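Oxysterol-binding protein homolog 3 (Saccharomyces cerevisiae, PDB 4IC4) carries lipids between membranes in a hydrophobic pocket of its OSBP-related domain, the part in this chain, in phosphoinositide-coupled, non-vesicular transport, and helps maintain sterol distribution. Local coordinates at residues I34-A39 with P292-G297; N66-I71 with R328-G333; G136-S141 with S380-R385; P317-R322 with S391-L396. One frame throughout, in Å; residues are numbered along the deposited sequence.

Overall arrangement
The contacts touch in a chain, 1-2-4-3, through the OSBP-related domain. Interactions 1 and 2 lie with centres 10 Å apart: Tyr296 of the first packs on Pro68, its CE2 3.3 Å from Pro68 CD, and meets Tyr330. Interactions 3 and 4 are 14 Å apart between centres and are joined by the salt bridge of Arg384 NH2 to Asp392 OD1, 2.8 Å. Interaction 2 reaches interaction 4 through Ser70 OG and Ser321 OG at 2.9 Å. The phosphatidylinositol 4-phosphate site lies closest to interaction 2, where the Asn66 side chain is about 3 Å from that of Lys118; in interaction 4, Leu396 is about 6 Å from Gln349, while interaction 3 lies away from the site.

Interaction 1 of 4, residues I34-A39 with P292-G297; sequences IPEAAA and PKKKYG
Ala37 N donates to Lys294 O across 2.8 Å, with an N-H...O angle of 165°, and this is the direct hydrogen bond between residues 34-39 and 292-297. Water 1 doubles the link by donating to Ala37 O and to Lys294 O, so the lysine carbonyl accepts from both the amide and the water. A second water bridges the far end: it accepts from Ala39 N and lies 2.7 Å from Tyr296 OH, with which it is hydrogen-bonded. Within 292-297, Pro292 O is gripped by Lys295 N and Gly297 N from opposite faces of its plane, which holds the turn closed.

The charged ends do not pair here. Glu36 runs alongside Lys294 in the same direction, its OE1 3.2 Å from the methylene CD, and Glu36 OE2 stays 4.5 Å from Lys295 NZ. That ammonium instead donates to Ser290 O, while the Lys295 chain passes Ile34, with CD 3.4 Å from Ile34 O. Ala37 CB sits off-centre against the Tyr296 ring in a CH-pi contact, 4.0 Å from the centroid, and Ile34 CD1 meets the ring edge at CD2.

The contact fastens the loop before helix 44-50 to the loop between strand 281-284 and helix 300-305; Pro68 covers the face of the Tyr296 ring opposite Ala37, and Phe298 also meets that ring.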
loop_
_atom_site.group_PDB
_atom_site.type_symbol
_atom_site.label_atom_id
_atom_site.label_comp_id
_atom_site.label_asym_id
_atom_site.label_seq_id
_atom_site.Cartn_x
_atom_site.Cartn_y
_atom_site.Cartn_z
ATOM N N ILE A 34 -4.982 17.532 3.703
ATOM C CA ILE A 34 -4.001 17.946 2.705
ATOM C C ILE A 34 -4.598 19.064 1.873
ATOM O O ILE A 34 -5.819 19.245 1.840
ATOM C CB ILE A 34 -3.623 16.818 1.715
ATOM C CG1 ILE A 34 -4.892 16.222 1.091
ATOM C CG2 ILE A 34 -2.760 15.783 2.403
ATOM C CD1 ILE A 34 -4.629 15.433 -0.174
ATOM N N PRO A 35 -3.743 19.834 1.191
ATOM C CA PRO A 35 -4.251 20.925 0.356
ATOM C C PRO A 35 -5.058 20.326 -0.792
ATOM O O PRO A 35 -4.811 19.194 -1.211
ATOM C CB PRO A 35 -2.975 21.604 -0.136
ATOM C CG PRO A 35 -2.007 21.360 0.986
ATOM C CD PRO A 35 -2.278 19.915 1.331
ATOM N N GLU A 36 -6.031 21.071 -1.304
ATOM C CA GLU A 36 -6.831 20.571 -2.408
ATOM C C GLU A 36 -5.937 20.363 -3.625
ATOM O O GLU A 36 -4.909 21.029 -3.765
ATOM C CB GLU A 36 -7.952 21.559 -2.742
ATOM C CG GLU A 36 -9.029 21.644 -1.675
ATOM C CD GLU A 36 -10.036 22.743 -1.953
ATOM O OE1 GLU A 36 -10.573 22.790 -3.078
ATOM O OE2 GLU A 36 -10.290 23.559 -1.043
ATOM N N ALA A 37 -6.320 19.428 -4.491
ATOM C CA ALA A 37 -5.552 19.152 -5.701
ATOM C C ALA A 37 -5.419 20.465 -6.468
ATOM O O ALA A 37 -6.379 21.223 -6.569
ATOM C CB ALA A 37 -6.270 18.112 -6.549
ATOM N N ALA A 38 -4.231 20.730 -7.000
ATOM C CA ALA A 38 -3.990 21.969 -7.734
ATOM C C ALA A 38 -4.183 21.861 -9.246
ATOM O O ALA A 38 -4.062 22.859 -9.955
ATOM C CB ALA A 38 -2.589 22.478 -7.430
ATOM N N ALA A 39 -4.482 20.664 -9.740
ATOM C CA ALA A 39 -4.685 20.475 -11.176
ATOM C C ALA A 39 -5.765 19.445 -11.485
ATOM O O ALA A 39 -6.065 18.578 -10.664
ATOM C CB ALA A 39 -3.374 20.063 -11.837
ATOM N N PRO A 292 -13.366 15.291 0.291
ATOM C CA PRO A 292 -12.500 14.339 -0.412
ATOM C C PRO A 292 -12.455 14.421 -1.933
ATOM O O PRO A 292 -11.451 14.059 -2.543
ATOM C CB PRO A 292 -13.006 12.986 0.080
ATOM C CG PRO A 292 -14.463 13.250 0.345
ATOM C CD PRO A 292 -14.411 14.577 1.050
ATOM N N LYS A 293 -13.533 14.894 -2.548
ATOM C CA LYS A 293 -13.573 14.997 -4.000
ATOM C C LYS A 293 -12.497 15.956 -4.495
ATOM O O LYS A 293 -11.984 15.810 -5.605
ATOM C CB LYS A 293 -14.950 15.482 -4.460
ATOM C CG LYS A 293 -15.106 15.532 -5.968
ATOM C CD LYS A 293 -16.525 15.902 -6.371
ATOM C CE LYS A 293 -16.693 15.846 -7.880
ATOM N NZ LYS A 293 -18.094 16.131 -8.297
ATOM N N LYS A 294 -12.151 16.925 -3.656
ATOM C CA LYS A 294 -11.152 17.923 -4.012
ATOM C C LYS A 294 -9.770 17.564 -3.486
ATOM O O LYS A 294 -8.813 18.307 -3.698
ATOM C CB LYS A 294 -11.558 19.286 -3.454
ATOM C CG LYS A 294 -12.929 19.761 -3.912
ATOM C CD LYS A 294 -13.278 21.100 -3.291
ATOM C CE LYS A 294 -14.642 21.579 -3.755
ATOM N NZ LYS A 294 -14.700 21.710 -5.237
ATOM N N LYS A 295 -9.671 16.425 -2.805
ATOM C CA LYS A 295 -8.404 15.994 -2.231
ATOM C C LYS A 295 -8.026 14.546 -2.546
ATOM O O LYS A 295 -7.625 13.791 -1.654
ATOM C CB LYS A 295 -8.434 16.211 -0.716
ATOM C CG LYS A 295 -8.712 17.651 -0.309
ATOM C CD LYS A 295 -8.821 17.795 1.203
ATOM C CE LYS A 295 -9.259 19.199 1.590
ATOM N NZ LYS A 295 -10.564 19.545 0.973
ATOM N N TYR A 296 -8.170 14.163 -3.812
ATOM C CA TYR A 296 -7.802 12.827 -4.277
ATOM C C TYR A 296 -8.549 11.667 -3.622
ATOM O O TYR A 296 -8.178 10.512 -3.817
ATOM C CB TYR A 296 -6.298 12.609 -4.063
ATOM C CG TYR A 296 -5.414 13.669 -4.678
ATOM C CD1 TYR A 296 -5.110 13.643 -6.039
ATOM C CD2 TYR A 296 -4.890 14.700 -3.903
ATOM C CE1 TYR A 296 -4.305 14.618 -6.615
ATOM C CE2 TYR A 296 -4.082 15.690 -4.472
ATOM C CZ TYR A 296 -3.796 15.636 -5.828
ATOM O OH TYR A 296 -2.998 16.595 -6.405
ATOM N N GLY A 297 -9.593 11.962 -2.855
ATOM C CA GLY A 297 -10.332 10.896 -2.197
ATOM C C GLY A 297 -9.538 10.250 -1.073
ATOM O O GLY A 297 -9.842 9.140 -0.641
HETATM O O HOH W 1 -8.975 20.678 -5.814
HETATM O O HOH W 2 -3.408 17.948 -8.699
#

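Interaction 2 of 4, residues N66-I71 with R328-G333; sequences NEPISI and RAYEEG
Tyr330 turns the edge of its ring to the backbone of residues 66-68, so that Asn66 O, Glu67 C and Pro68 N all lie near the ring plane. Its hydroxyl donates to Asn66 O at 2.7 Å, approaching with a C=O...O angle of 144° and tilted 29° from the carbonyl plane. With CG anti to the backbone N (chi1 -171°), the ring leaves the helix toward the strand and lets its CE2 edge also approach the same oxygen, 3.0 Å from Asn66 O. Pro68 crosses the tyrosine at about a right angle: its CB is 4.1 Å from Tyr330 CD2 and, on the neighbouring helical residue, 3.8 Å from Glu331 CB.

The proline is the centre of an inverse gamma turn, closed by Ile69 N to Glu67 O, where the chain turns a corner. This turn packs on the last turn of helix 325-331, which is ended by a Schellman motif with Gly333 as the C-prime residue.

Glu331 extends past the proline, and water 3 lies 2.8 Å from both Pro68 O and Glu331 OE1. The other carboxylate oxygen is held by salt bridges to Arg31 and to Arg328 NH1, the latter a weak hydrogen bond. The amide of Asn66 faces other partners: OD1 accepts from Lys342 and ND2 donates to the backbone O of Lys118, a residue of the phosphatidylinositol 4-phosphate site.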
loop_
_atom_site.group_PDB
_atom_site.type_symbol
_atom_site.label_atom_id
_atom_site.label_comp_id
_atom_site.label_asym_id
_atom_site.label_seq_id
_atom_site.Cartn_x
_atom_site.Cartn_y
_atom_site.Cartn_z
ATOM N N ASN A 66 -0.386 12.137 -11.125
ATOM C CA ASN A 66 -0.086 11.579 -9.810
ATOM C C ASN A 66 -0.902 12.170 -8.666
ATOM O O ASN A 66 -1.570 13.198 -8.812
ATOM C CB ASN A 66 1.394 11.814 -9.471
ATOM C CG ASN A 66 2.338 11.093 -10.405
ATOM O OD1 ASN A 66 3.434 11.583 -10.690
ATOM N ND2 ASN A 66 1.939 9.923 -10.873
ATOM N N GLU A 67 -0.842 11.478 -7.530
ATOM C CA GLU A 67 -1.437 11.933 -6.282
ATOM C C GLU A 67 -0.158 12.186 -5.471
ATOM O O GLU A 67 0.885 11.591 -5.763
ATOM C CB GLU A 67 -2.328 10.861 -5.643
ATOM C CG GLU A 67 -1.706 9.493 -5.508
ATOM C CD GLU A 67 -2.662 8.485 -4.896
ATOM O OE1 GLU A 67 -3.879 8.769 -4.853
ATOM O OE2 GLU A 67 -2.198 7.409 -4.468
ATOM N N PRO A 68 -0.213 13.060 -4.457
ATOM C CA PRO A 68 0.973 13.375 -3.654
ATOM C C PRO A 68 1.573 12.383 -2.660
ATOM O O PRO A 68 1.836 12.736 -1.514
ATOM C CB PRO A 68 0.594 14.702 -2.996
ATOM C CG PRO A 68 -0.867 14.544 -2.773
ATOM C CD PRO A 68 -1.358 13.899 -4.056
ATOM N N ILE A 69 1.792 11.150 -3.104
ATOM C CA ILE A 69 2.448 10.131 -2.275
ATOM C C ILE A 69 3.197 9.186 -3.210
ATOM O O ILE A 69 2.928 9.154 -4.415
ATOM C CB ILE A 69 1.463 9.277 -1.407
ATOM C CG1 ILE A 69 0.462 8.538 -2.296
ATOM C CG2 ILE A 69 0.782 10.148 -0.360
ATOM C CD1 ILE A 69 -0.311 7.469 -1.542
ATOM N N SER A 70 4.154 8.438 -2.667
ATOM C CA SER A 70 4.918 7.482 -3.468
ATOM C C SER A 70 4.271 6.106 -3.346
ATOM O O SER A 70 3.402 5.897 -2.498
ATOM C CB SER A 70 6.367 7.399 -2.979
ATOM O OG SER A 70 6.442 6.697 -1.749
ATOM N N ILE A 71 4.696 5.162 -4.181
ATOM C CA ILE A 71 4.115 3.823 -4.108
ATOM C C ILE A 71 4.419 3.179 -2.755
ATOM O O ILE A 71 3.620 2.397 -2.243
ATOM C CB ILE A 71 4.636 2.913 -5.240
ATOM C CG1 ILE A 71 4.206 3.484 -6.593
ATOM C CG2 ILE A 71 4.084 1.492 -5.067
ATOM C CD1 ILE A 71 4.675 2.668 -7.782
ATOM N N ARG A 328 6.558 16.865 -2.691
ATOM C CA ARG A 328 6.259 17.972 -1.786
ATOM C C ARG A 328 5.711 19.192 -2.519
ATOM O O ARG A 328 4.710 19.773 -2.101
ATOM C CB ARG A 328 7.508 18.372 -0.992
ATOM C CG ARG A 328 7.245 19.437 0.068
ATOM C CD ARG A 328 6.311 18.916 1.148
ATOM N NE ARG A 328 6.888 17.760 1.825
ATOM C CZ ARG A 328 6.218 16.951 2.640
ATOM N NH1 ARG A 328 4.932 17.161 2.888
ATOM N NH2 ARG A 328 6.836 15.926 3.208
ATOM N N ALA A 329 6.365 19.575 -3.608
ATOM C CA ALA A 329 5.919 20.727 -4.379
ATOM C C ALA A 329 4.511 20.485 -4.919
ATOM O O ALA A 329 3.666 21.383 -4.895
ATOM C CB ALA A 329 6.887 20.994 -5.524
ATOM N N TYR A 330 4.262 19.265 -5.388
ATOM C CA TYR A 330 2.961 18.890 -5.936
ATOM C C TYR A 330 1.898 18.944 -4.844
ATOM O O TYR A 330 0.790 19.435 -5.064
ATOM C CB TYR A 330 3.031 17.474 -6.519
ATOM C CG TYR A 330 1.809 17.058 -7.306
ATOM C CD1 TYR A 330 1.437 17.739 -8.465
ATOM C CD2 TYR A 330 1.046 15.958 -6.914
ATOM C CE1 TYR A 330 0.339 17.332 -9.219
ATOM C CE2 TYR A 330 -0.056 15.543 -7.660
ATOM C CZ TYR A 330 -0.401 16.232 -8.811
ATOM O OH TYR A 330 -1.470 15.805 -9.565
ATOM N N GLU A 331 2.243 18.435 -3.666
ATOM C CA GLU A 331 1.320 18.433 -2.541
ATOM C C GLU A 331 0.910 19.861 -2.206
ATOM O O GLU A 331 -0.260 20.134 -1.928
ATOM C CB GLU A 331 1.979 17.785 -1.316
ATOM C CG GLU A 331 1.130 17.825 -0.052
ATOM C CD GLU A 331 1.858 17.282 1.165
ATOM O OE1 GLU A 331 2.015 16.046 1.280
ATOM O OE2 GLU A 331 2.280 18.097 2.011
ATOM N N GLU A 332 1.874 20.773 -2.253
ATOM C CA GLU A 332 1.612 22.168 -1.919
ATOM C C GLU A 332 1.080 23.009 -3.076
ATOM O O GLU A 332 0.991 24.232 -2.972
ATOM C CB GLU A 332 2.875 22.797 -1.324
ATOM C CG GLU A 332 3.472 21.935 -0.221
ATOM C CD GLU A 332 4.601 22.598 0.540
ATOM O OE1 GLU A 332 5.314 23.439 -0.047
ATOM O OE2 GLU A 332 4.785 22.257 1.728
ATOM N N GLY A 333 0.736 22.357 -4.181
ATOM C CA GLY A 333 0.173 23.075 -5.314
ATOM C C GLY A 333 1.114 23.769 -6.281
ATOM O O GLY A 333 0.656 24.480 -7.176
HETATM O O HOH W 3 0.375 13.908 0.515
#

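Interaction 3 of 4, residues G136-S141 with S380-R385; sequences GFRLIS and SYWERR
Tyr381 and Trp382, on the first turn of helix 381-386, are the residues that touch strand 137-145. Just before them Ser380 is the N-cap, its OG accepting from Glu383 N at 3.3 Å. Tyr381 presents a ring face to Ile140, whose CD1 stands almost exactly above the ring centre, 3.3 Å from the centroid and 5° off the normal. CG1 of Ile140, anti to the backbone N, reaches the ring, and the bend at chi2 sets CD1 over its centre. The tyrosine hydroxyl is spoken for by Glu129 OE2 on the adjacent strand.

Strand and helix axes run at 104° to each other, with a closest approach of 10.8 Å, so the helix lies across strands 127-132, 137-145 and 150-157 of the antiparallel beta barrel of the OSBP-related domain, and the two aromatic side chains bridge the gap together with Ile140 and Arg138.

Trp382 follows, with Tyr381 CD2 over one indole face and the Arg138 side chain over the opposite one. The arginine, extended from CG to NE, runs antiparallel to the indole, so that its CD covers the six-membered ring, 3.7 Å from that centroid, while its guanidinium lies flat on the five-membered ring, planes 7° apart and CZ 3.6 Å from the centroid: a stacked cation-pi pair. Glu156 of strand 150-157 takes Arg138 NE in a salt bridge, which probably helps fix the rotation of the guanidinium. At the indole edge Leu139 O approaches CZ2 to 3.5 Å. Further on, Arg385 turns from this interface to Glu129.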
loop_
_atom_site.group_PDB
_atom_site.type_symbol
_atom_site.label_atom_id
_atom_site.label_comp_id
_atom_site.label_asym_id
_atom_site.label_seq_id
_atom_site.Cartn_x
_atom_site.Cartn_y
_atom_site.Cartn_z
ATOM N N GLY A 136 0.830 1.056 18.015
ATOM C CA GLY A 136 1.891 0.182 18.475
ATOM C C GLY A 136 2.790 -0.462 17.441
ATOM O O GLY A 136 3.421 -1.478 17.733
ATOM N N PHE A 137 2.877 0.106 16.241
ATOM C CA PHE A 137 3.739 -0.506 15.241
ATOM C C PHE A 137 4.637 0.475 14.517
ATOM O O PHE A 137 4.447 1.690 14.577
ATOM C CB PHE A 137 2.903 -1.286 14.211
ATOM C CG PHE A 137 2.244 -0.420 13.159
ATOM C CD1 PHE A 137 2.961 0.027 12.050
ATOM C CD2 PHE A 137 0.897 -0.076 13.264
ATOM C CE1 PHE A 137 2.347 0.799 11.059
ATOM C CE2 PHE A 137 0.273 0.695 12.283
ATOM C CZ PHE A 137 0.998 1.135 11.177
ATOM N N ARG A 138 5.640 -0.072 13.851
ATOM C CA ARG A 138 6.546 0.731 13.054
ATOM C C ARG A 138 6.760 -0.057 11.779
ATOM O O ARG A 138 6.732 -1.290 11.778
ATOM C CB ARG A 138 7.876 0.962 13.765
ATOM C CG ARG A 138 8.714 -0.281 13.956
ATOM C CD ARG A 138 9.975 0.062 14.717
ATOM N NE ARG A 138 10.871 -1.080 14.841
ATOM C CZ ARG A 138 11.950 -1.092 15.615
ATOM N NH1 ARG A 138 12.259 -0.022 16.332
ATOM N NH2 ARG A 138 12.718 -2.171 15.667
ATOM N N LEU A 139 6.970 0.662 10.691
ATOM C CA LEU A 139 7.166 0.030 9.407
ATOM C C LEU A 139 8.318 0.687 8.673
ATOM O O LEU A 139 8.544 1.890 8.805
ATOM C CB LEU A 139 5.875 0.168 8.591
ATOM C CG LEU A 139 5.808 -0.143 7.096
ATOM C CD1 LEU A 139 4.343 -0.333 6.704
ATOM C CD2 LEU A 139 6.439 0.979 6.279
ATOM N N ILE A 140 9.076 -0.117 7.938
ATOM C CA ILE A 140 10.145 0.410 7.105
ATOM C C ILE A 140 9.978 -0.253 5.737
ATOM O O ILE A 140 9.616 -1.427 5.643
ATOM C CB ILE A 140 11.564 0.127 7.672
ATOM C CG1 ILE A 140 12.615 0.711 6.722
ATOM C CG2 ILE A 140 11.794 -1.365 7.838
ATOM C CD1 ILE A 140 12.495 2.209 6.501
ATOM N N SER A 141 10.199 0.515 4.678
ATOM C CA SER A 141 10.078 -0.001 3.325
ATOM C C SER A 141 11.169 0.600 2.449
ATOM O O SER A 141 11.697 1.676 2.742
ATOM C CB SER A 141 8.695 0.323 2.749
ATOM O OG SER A 141 8.469 1.720 2.647
ATOM N N SER A 380 21.265 -2.071 10.733
ATOM C CA SER A 380 19.871 -2.203 10.325
ATOM C C SER A 380 19.265 -0.804 10.327
ATOM O O SER A 380 19.822 0.118 10.924
ATOM C CB SER A 380 19.103 -3.091 11.304
ATOM O OG SER A 380 18.999 -2.483 12.582
ATOM N N TYR A 381 18.127 -0.641 9.665
ATOM C CA TYR A 381 17.481 0.663 9.620
ATOM C C TYR A 381 17.200 1.236 11.006
ATOM O O TYR A 381 17.576 2.368 11.307
ATOM C CB TYR A 381 16.154 0.593 8.858
ATOM C CG TYR A 381 15.516 1.953 8.669
ATOM C CD1 TYR A 381 15.901 2.775 7.614
ATOM C CD2 TYR A 381 14.556 2.432 9.570
ATOM C CE1 TYR A 381 15.348 4.045 7.450
ATOM C CE2 TYR A 381 14.000 3.703 9.421
ATOM C CZ TYR A 381 14.401 4.503 8.355
ATOM O OH TYR A 381 13.869 5.761 8.177
ATOM N N TRP A 382 16.533 0.458 11.849
ATOM C CA TRP A 382 16.177 0.953 13.169
ATOM C C TRP A 382 17.367 1.192 14.089
ATOM O O TRP A 382 17.313 2.079 14.941
ATOM C CB TRP A 382 15.137 0.030 13.810
ATOM C CG TRP A 382 13.877 -0.036 12.991
ATOM C CD1 TRP A 382 13.387 -1.124 12.329
ATOM C CD2 TRP A 382 12.984 1.048 12.697
ATOM N NE1 TRP A 382 12.248 -0.786 11.636
ATOM C CE2 TRP A 382 11.978 0.542 11.843
ATOM C CE3 TRP A 382 12.938 2.399 13.069
ATOM C CZ2 TRP A 382 10.933 1.341 11.353
ATOM C CZ3 TRP A 382 11.898 3.194 12.581
ATOM C CH2 TRP A 382 10.912 2.659 11.732
ATOM N N GLU A 383 18.440 0.423 13.928
ATOM C CA GLU A 383 19.617 0.654 14.756
ATOM C C GLU A 383 20.316 1.939 14.307
ATOM O O GLU A 383 20.741 2.743 15.138
ATOM C CB GLU A 383 20.578 -0.538 14.695
ATOM C CG GLU A 383 20.136 -1.716 15.557
ATOM C CD GLU A 383 19.917 -1.321 17.012
ATOM O OE1 GLU A 383 20.857 -0.788 17.637
ATOM O OE2 GLU A 383 18.802 -1.540 17.528
ATOM N N ARG A 384 20.428 2.137 12.994
ATOM C CA ARG A 384 21.051 3.341 12.444
ATOM C C ARG A 384 20.283 4.588 12.882
ATOM O O ARG A 384 20.867 5.596 13.273
ATOM C CB ARG A 384 21.034 3.301 10.911
ATOM C CG ARG A 384 22.049 2.389 10.233
ATOM C CD ARG A 384 21.618 2.197 8.773
ATOM N NE ARG A 384 22.585 1.510 7.918
ATOM C CZ ARG A 384 23.593 2.107 7.287
ATOM N NH1 ARG A 384 24.410 1.395 6.522
ATOM N NH2 ARG A 384 23.796 3.411 7.425
ATOM N N ARG A 385 18.961 4.512 12.800
ATOM C CA ARG A 385 18.102 5.637 13.146
ATOM C C ARG A 385 18.358 6.175 14.552
ATOM O O ARG A 385 18.306 7.382 14.785
ATOM C CB ARG A 385 16.638 5.217 13.011
ATOM C CG ARG A 385 15.642 6.367 12.969
ATOM C CD ARG A 385 14.228 5.818 12.873
ATOM N NE ARG A 385 13.211 6.833 12.610
ATOM C CZ ARG A 385 12.763 7.717 13.495
ATOM N NH1 ARG A 385 13.239 7.736 14.735
ATOM N NH2 ARG A 385 11.813 8.574 13.139
#

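Interaction 4 of 4, residues P317-R322 with S391-L396; sequences PPTDSR and SDISQL
Pro318 O and Leu396 N are joined through a single water, with no direct hydrogen bond between residues 317-322 and 391-396. Water 4 donates to Pro318 O at 2.8 Å and accepts from Leu396 N at the same distance. Around it the contact is made by carbon atoms and one amide group. The Gln395 side chain, bent at chi2 (-75°), crosses Pro318 at about a right angle and lays its amide against the ring, OE1 3.3 Å from Pro318 CB. Ile393 CG2 fits between the loop's two residues: it lies 3.7 Å from Pro318 CD and 3.8 Å from Thr319 CG2. That threonine methyl also meets Leu396 CD1, 3.9 Å away.

The type I turn from Pro317 to Asp320 presents these groups. Asp320 OD2 accepts from Arg322 N, closing an Asx turn, and from Arg322 NH1 in a salt bridge, from opposite faces of its carboxylate plane. Thr319 OG1 is hydrogen-bonded to Thr127 of strand 127-132.

This contact thus rests on apolar touching and one water bridge, while Asp392 and Leu396 O find direct polar partners elsewhere, in Arg384 and Arg352.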
loop_
_atom_site.group_PDB
_atom_site.type_symbol
_atom_site.label_atom_id
_atom_site.label_comp_id
_atom_site.label_asym_id
_atom_site.label_seq_id
_atom_site.Cartn_x
_atom_site.Cartn_y
_atom_site.Cartn_z
ATOM N N PRO A 317 16.604 9.338 6.987
ATOM C CA PRO A 317 17.786 9.167 6.143
ATOM C C PRO A 317 17.482 10.068 4.939
ATOM O O PRO A 317 16.344 10.495 4.754
ATOM C CB PRO A 317 17.739 7.687 5.785
ATOM C CG PRO A 317 16.265 7.420 5.721
ATOM C CD PRO A 317 15.755 8.135 6.955
ATOM N N PRO A 318 18.483 10.362 4.105
ATOM C CA PRO A 318 18.265 11.224 2.938
ATOM C C PRO A 318 17.263 10.690 1.919
ATOM O O PRO A 318 16.793 11.430 1.056
ATOM C CB PRO A 318 19.659 11.331 2.323
ATOM C CG PRO A 318 20.569 11.155 3.498
ATOM C CD PRO A 318 19.910 10.049 4.273
ATOM N N THR A 319 16.922 9.413 2.050
ATOM C CA THR A 319 16.063 8.718 1.099
ATOM C C THR A 319 14.557 8.607 1.348
ATOM O O THR A 319 13.843 8.055 0.509
ATOM C CB THR A 319 16.586 7.280 0.921
ATOM O OG1 THR A 319 16.612 6.639 2.202
ATOM C CG2 THR A 319 18.006 7.276 0.344
ATOM N N ASP A 320 14.060 9.111 2.473
ATOM C CA ASP A 320 12.632 8.972 2.762
ATOM C C ASP A 320 11.731 9.706 1.768
ATOM O O ASP A 320 12.052 10.809 1.317
ATOM C CB ASP A 320 12.340 9.461 4.180
ATOM C CG ASP A 320 10.990 8.987 4.698
ATOM O OD1 ASP A 320 10.898 7.841 5.187
ATOM O OD2 ASP A 320 10.017 9.763 4.615
ATOM N N SER A 321 10.597 9.096 1.433
ATOM C CA SER A 321 9.653 9.708 0.496
ATOM C C SER A 321 9.209 11.101 0.944
ATOM O O SER A 321 8.871 11.943 0.112
ATOM C CB SER A 321 8.414 8.827 0.325
ATOM O OG SER A 321 8.733 7.580 -0.269
ATOM N N ARG A 322 9.200 11.344 2.250
ATOM C CA ARG A 322 8.792 12.654 2.761
ATOM C C ARG A 322 9.767 13.754 2.356
ATOM O O ARG A 322 9.447 14.937 2.467
ATOM C CB ARG A 322 8.701 12.642 4.285
ATOM C CG ARG A 322 7.670 11.694 4.867
ATOM C CD ARG A 322 7.674 11.799 6.378
ATOM N NE ARG A 322 6.770 10.847 7.017
ATOM C CZ ARG A 322 7.035 9.557 7.194
ATOM N NH1 ARG A 322 8.187 9.044 6.778
ATOM N NH2 ARG A 322 6.150 8.779 7.806
ATOM N N SER A 391 25.774 8.406 7.294
ATOM C CA SER A 391 26.899 8.960 6.538
ATOM C C SER A 391 27.233 8.257 5.226
ATOM O O SER A 391 27.805 8.867 4.322
ATOM C CB SER A 391 28.150 9.002 7.421
ATOM O OG SER A 391 27.955 9.869 8.523
ATOM N N ASP A 392 26.879 6.981 5.119
ATOM C CA ASP A 392 27.158 6.203 3.917
ATOM C C ASP A 392 25.972 6.148 2.959
ATOM O O ASP A 392 25.995 5.418 1.966
ATOM C CB ASP A 392 27.577 4.783 4.310
ATOM C CG ASP A 392 26.506 4.055 5.102
ATOM O OD1 ASP A 392 25.862 4.691 5.965
ATOM O OD2 ASP A 392 26.315 2.844 4.871
ATOM N N ILE A 393 24.935 6.918 3.265
ATOM C CA ILE A 393 23.739 6.967 2.432
ATOM C C ILE A 393 23.834 8.168 1.498
ATOM O O ILE A 393 23.895 9.314 1.948
ATOM C CB ILE A 393 22.471 7.106 3.297
ATOM C CG1 ILE A 393 22.401 5.963 4.315
ATOM C CG2 ILE A 393 21.235 7.136 2.409
ATOM C CD1 ILE A 393 22.378 4.571 3.710
ATOM N N SER A 394 23.846 7.905 0.196
ATOM C CA SER A 394 23.948 8.976 -0.786
ATOM C C SER A 394 22.637 9.720 -0.987
ATOM O O SER A 394 21.563 9.227 -0.635
ATOM C CB SER A 394 24.403 8.411 -2.129
ATOM O OG SER A 394 23.417 7.547 -2.666
ATOM N N GLN A 395 22.741 10.915 -1.552
ATOM C CA GLN A 395 21.578 11.739 -1.844
ATOM C C GLN A 395 21.087 11.359 -3.240
ATOM O O GLN A 395 21.825 11.480 -4.219
ATOM C CB GLN A 395 21.958 13.221 -1.813
ATOM C CG GLN A 395 22.425 13.707 -0.452
ATOM C CD GLN A 395 21.287 13.881 0.534
ATOM O OE1 GLN A 395 21.511 13.973 1.740
ATOM N NE2 GLN A 395 20.061 13.939 0.026
ATOM N N LEU A 396 19.848 10.891 -3.334
ATOM C CA LEU A 396 19.292 10.497 -4.624
ATOM C C LEU A 396 18.909 11.725 -5.452
ATOM O O LEU A 396 18.759 11.640 -6.670
ATOM C CB LEU A 396 18.073 9.597 -4.413
ATOM C CG LEU A 396 18.337 8.306 -3.627
ATOM C CD1 LEU A 396 17.023 7.581 -3.371
ATOM C CD2 LEU A 396 19.303 7.416 -4.404
HETATM O O HOH W 4 17.834 11.657 -1.510
#